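Local coordinates for periplasmic binding protein/LacI transcriptional regulator (Burkholderia graminis C4D1M, PDB 5HQJ) that binds D-arabinose between its two lobes and probably delivers a sugar to an ABC transporter as its periplasmic solute-binding protein, at residues G149-L160 with G181-D192. Residues are numbered along the deposited sequence; the frame is centred on the assembly and turned at random.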
loop_
_atom_site.group_PDB
_atom_site.type_symbol
_atom_site.label_atom_id
_atom_site.label_comp_id
_atom_site.label_asym_id
_atom_site.label_seq_id
_atom_site.Cartn_x
_atom_site.Cartn_y
_atom_site.Cartn_z
ATOM N N GLY A 149 9.081 -24.651 -7.145
ATOM C CA GLY A 149 8.237 -25.247 -6.127
ATOM C C GLY A 149 8.923 -25.766 -4.871
ATOM O O GLY A 149 8.358 -26.584 -4.110
ATOM N N GLN A 150 10.138 -25.285 -4.588
ATOM C CA GLN A 150 10.933 -25.821 -3.533
ATOM C C GLN A 150 11.546 -24.747 -2.630
ATOM O O GLN A 150 12.209 -23.848 -3.149
ATOM C CB GLN A 150 12.098 -26.618 -4.096
ATOM C CG GLN A 150 12.388 -27.818 -3.316
ATOM C CD GLN A 150 11.268 -28.795 -3.444
ATOM O OE1 GLN A 150 10.747 -29.041 -4.532
ATOM N NE2 GLN A 150 10.857 -29.330 -2.328
ATOM N N GLY A 151 11.368 -24.836 -1.310
ATOM C CA GLY A 151 12.095 -23.957 -0.421
ATOM C C GLY A 151 11.328 -23.339 0.743
ATOM O O GLY A 151 10.113 -23.109 0.651
ATOM N N GLU A 152 12.043 -23.029 1.810
ATOM C CA GLU A 152 11.535 -22.216 2.881
ATOM C C GLU A 152 11.451 -20.769 2.455
ATOM O O GLU A 152 12.371 -20.262 1.823
ATOM C CB GLU A 152 12.454 -22.281 4.106
ATOM C CG GLU A 152 12.506 -23.674 4.692
ATOM C CD GLU A 152 13.461 -23.809 5.864
ATOM O OE1 GLU A 152 14.251 -22.879 6.126
ATOM O OE2 GLU A 152 13.412 -24.869 6.521
ATOM N N VAL A 153 10.361 -20.112 2.812
ATOM C CA VAL A 153 10.180 -18.693 2.555
ATOM C C VAL A 153 9.690 -17.939 3.772
ATOM O O VAL A 153 9.075 -18.510 4.684
ATOM C CB VAL A 153 9.187 -18.447 1.398
ATOM C CG1 VAL A 153 9.708 -19.061 0.113
ATOM C CG2 VAL A 153 7.802 -18.945 1.732
ATOM N N ALA A 154 9.965 -16.644 3.791
ATOM C CA ALA A 154 9.529 -15.722 4.847
ATOM C C ALA A 154 8.743 -14.557 4.258
ATOM O O ALA A 154 8.955 -14.168 3.115
ATOM C CB ALA A 154 10.711 -15.194 5.665
ATOM N N ILE A 155 7.804 -14.041 5.045
ATOM C CA ILE A 155 6.962 -12.924 4.680
ATOM C C ILE A 155 7.149 -11.810 5.685
ATOM O O ILE A 155 6.992 -12.019 6.905
ATOM C CB ILE A 155 5.450 -13.327 4.627
ATOM C CG1 ILE A 155 5.221 -14.516 3.713
ATOM C CG2 ILE A 155 4.576 -12.059 4.258
ATOM C CD1 ILE A 155 3.769 -15.011 3.727
ATOM N N ILE A 156 7.519 -10.634 5.181
ATOM C CA ILE A 156 7.775 -9.432 6.001
ATOM C C ILE A 156 6.674 -8.447 5.705
ATOM O O ILE A 156 6.481 -8.069 4.530
ATOM C CB ILE A 156 9.163 -8.814 5.705
ATOM C CG1 ILE A 156 10.270 -9.877 5.776
ATOM C CG2 ILE A 156 9.438 -7.669 6.628
ATOM C CD1 ILE A 156 10.379 -10.606 7.087
ATOM N N THR A 157 5.941 -8.018 6.735
ATOM C CA THR A 157 4.853 -7.086 6.520
ATOM C C THR A 157 5.103 -5.796 7.264
ATOM O O THR A 157 6.167 -5.625 7.863
ATOM C CB THR A 157 3.493 -7.741 6.893
ATOM O OG1 THR A 157 2.454 -6.836 6.493
ATOM C CG2 THR A 157 3.377 -8.137 8.393
ATOM N N GLY A 158 4.118 -4.896 7.236
ATOM C CA GLY A 158 4.247 -3.608 7.897
ATOM C C GLY A 158 3.508 -3.633 9.206
ATOM O O GLY A 158 3.820 -4.423 10.097
ATOM N N GLN A 159 2.477 -2.798 9.290
ATOM C CA GLN A 159 1.625 -2.779 10.463
ATOM C C GLN A 159 0.622 -3.959 10.399
ATOM O O GLN A 159 0.022 -4.243 9.367
ATOM C CB GLN A 159 0.932 -1.405 10.594
ATOM C CG GLN A 159 0.265 -0.814 9.329
ATOM C CD GLN A 159 1.195 0.054 8.456
ATOM O OE1 GLN A 159 2.001 -0.466 7.699
ATOM N NE2 GLN A 159 1.050 1.376 8.542
ATOM N N LEU A 160 0.516 -4.657 11.522
ATOM C CA LEU A 160 -0.263 -5.879 11.596
ATOM C C LEU A 160 -1.782 -5.686 11.429
ATOM O O LEU A 160 -2.488 -6.652 11.154
ATOM C CB LEU A 160 0.028 -6.596 12.918
ATOM C CG LEU A 160 1.479 -6.983 13.202
ATOM C CD1 LEU A 160 1.614 -7.594 14.599
ATOM C CD2 LEU A 160 2.002 -7.930 12.138
ATOM N N GLY A 181 6.323 -28.398 -1.806
ATOM C CA GLY A 181 7.706 -28.288 -1.413
ATOM C C GLY A 181 8.094 -26.929 -0.865
ATOM O O GLY A 181 9.247 -26.770 -0.471
ATOM N N ILE A 182 7.154 -25.976 -0.813
ATOM C CA ILE A 182 7.403 -24.681 -0.203
ATOM C C ILE A 182 6.735 -24.572 1.145
ATOM O O ILE A 182 5.611 -25.001 1.328
ATOM C CB ILE A 182 6.908 -23.545 -1.103
ATOM C CG1 ILE A 182 7.805 -23.485 -2.344
ATOM C CG2 ILE A 182 6.895 -22.207 -0.350
ATOM C CD1 ILE A 182 7.349 -22.481 -3.369
ATOM N N LYS A 183 7.463 -24.019 2.100
ATOM C CA LYS A 183 6.957 -23.820 3.444
ATOM C C LYS A 183 7.203 -22.415 3.907
ATOM O O LYS A 183 8.344 -21.947 3.794
ATOM C CB LYS A 183 7.665 -24.809 4.381
ATOM C CG LYS A 183 7.259 -24.775 5.826
ATOM C CD LYS A 183 6.959 -26.174 6.320
ATOM C CE LYS A 183 6.077 -26.146 7.544
ATOM N NZ LYS A 183 4.720 -25.627 7.225
ATOM N N VAL A 184 6.180 -21.738 4.390
ATOM C CA VAL A 184 6.316 -20.440 5.021
ATOM C C VAL A 184 6.791 -20.656 6.449
ATOM O O VAL A 184 6.064 -21.208 7.320
ATOM C CB VAL A 184 5.012 -19.634 5.024
ATOM C CG1 VAL A 184 5.232 -18.303 5.714
ATOM C CG2 VAL A 184 4.498 -19.410 3.585
ATOM N N VAL A 185 8.039 -20.283 6.687
ATOM C CA VAL A 185 8.651 -20.488 8.011
ATOM C C VAL A 185 8.545 -19.265 8.920
ATOM O O VAL A 185 8.726 -19.377 10.139
ATOM C CB VAL A 185 10.130 -20.961 7.891
ATOM C CG1 VAL A 185 10.193 -22.349 7.173
ATOM C CG2 VAL A 185 11.025 -19.918 7.263
ATOM N N GLU A 186 8.173 -18.123 8.374
ATOM C CA GLU A 186 8.091 -16.887 9.152
ATOM C C GLU A 186 7.195 -15.882 8.506
ATOM O O GLU A 186 7.263 -15.668 7.284
ATOM C CB GLU A 186 9.462 -16.243 9.305
ATOM C CG GLU A 186 9.435 -14.928 10.082
ATOM C CD GLU A 186 10.824 -14.471 10.481
ATOM O OE1 GLU A 186 11.656 -15.341 10.800
ATOM O OE2 GLU A 186 11.074 -13.251 10.443
ATOM N N THR A 187 6.342 -15.272 9.317
ATOM C CA THR A 187 5.581 -14.084 8.912
ATOM C C THR A 187 5.699 -13.079 10.044
ATOM O O THR A 187 5.276 -13.369 11.165
ATOM C CB THR A 187 4.092 -14.382 8.624
ATOM O OG1 THR A 187 3.986 -15.369 7.589
ATOM C CG2 THR A 187 3.355 -13.081 8.239
ATOM N N GLN A 188 6.322 -11.924 9.787
ATOM C CA GLN A 188 6.590 -10.952 10.856
ATOM C C GLN A 188 6.354 -9.516 10.411
ATOM O O GLN A 188 6.603 -9.149 9.257
ATOM C CB GLN A 188 8.042 -11.083 11.372
ATOM C CG GLN A 188 8.343 -12.355 12.098
ATOM C CD GLN A 188 7.730 -12.370 13.479
ATOM O OE1 GLN A 188 7.957 -11.460 14.278
ATOM N NE2 GLN A 188 6.886 -13.349 13.740
ATOM N N GLY A 189 5.858 -8.693 11.311
ATOM C CA GLY A 189 5.618 -7.293 11.032
ATOM C C GLY A 189 6.769 -6.358 11.430
ATOM O O GLY A 189 7.681 -6.758 12.136
ATOM N N THR A 190 6.646 -5.109 10.996
ATOM C CA THR A 190 7.695 -4.109 11.148
ATOM C C THR A 190 7.174 -2.719 11.449
ATOM O O THR A 190 7.970 -1.809 11.685
ATOM C CB THR A 190 8.522 -3.987 9.873
ATOM O OG1 THR A 190 7.676 -3.517 8.817
ATOM C CG2 THR A 190 9.126 -5.336 9.505
ATOM N N ASP A 191 5.859 -2.567 11.396
ATOM C CA ASP A 191 5.244 -1.262 11.453
ATOM C C ASP A 191 5.913 -0.336 10.436
ATOM O O ASP A 191 5.875 0.880 10.600
ATOM C CB ASP A 191 5.335 -0.681 12.873
ATOM C CG ASP A 191 4.683 -1.580 13.927
ATOM O OD1 ASP A 191 3.666 -2.235 13.611
ATOM O OD2 ASP A 191 5.182 -1.627 15.076
ATOM N N ASP A 192 6.515 -0.917 9.389
ATOM C CA ASP A 192 7.232 -0.158 8.364
ATOM C C ASP A 192 8.229 0.805 8.985
ATOM O O ASP A 192 8.478 1.876 8.451
ATOM C CB ASP A 192 6.258 0.604 7.454
ATOM C CG ASP A 192 5.599 -0.287 6.420
ATOM O OD1 ASP A 192 6.002 -1.459 6.294
ATOM O OD2 ASP A 192 4.697 0.199 5.704
HETATM O O HOH W 1 6.245 -27.953 -4.676
#
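Val153 meets Val184 methyl to methyl, CG2 to CG2 at 3.8 Å, and on the same face Ile155 CD1 reaches Val184 CG1 at 4.1 Å; beta-branched residues suit these extended backbones. Beneath them strands 150-156 and 181-188 run parallel, 3° apart. Val153 N donates to Lys183 O (2.9 Å), and Val153 O accepts from Val185 N nearly head-on. The next bond, Ile155 N to Glu186 O (2.8 Å), skips a residue: Val185 is the extra residue of a beta bulge, and its CG1 lies across Glu152 CG at 3.6 Å. The pair belongs to a beta-alpha-beta unit in which helix 163-176 links the two strands, at one margin of the second lobe's sheet; strand 211-216 bonds to the other edge of 150-156, while 181-188 is outermost.

Past the strand ends, Thr190 turns its hydroxyl between its own backbone N and carbonyl carbon (chi1 64°), so that OG1 donates in the carbonyl plane onto a lone pair of Thr157 O, 2.8 Å away. Its CG2 meanwhile packs crosswise on Ile156 CG2. Gly158 O receives Thr190 N (3.0 Å) and, weakly, Asp191 N. Having no side chain, Gly158 lets Asp192 OD1 approach its CA to 3.2 Å. Ser218 OG hydrogen-bonds that same oxygen, which would steady the side chain of Asp192, a sugar-pocket residue about 4 Å from the bound arabinopyranose at its nearest atoms.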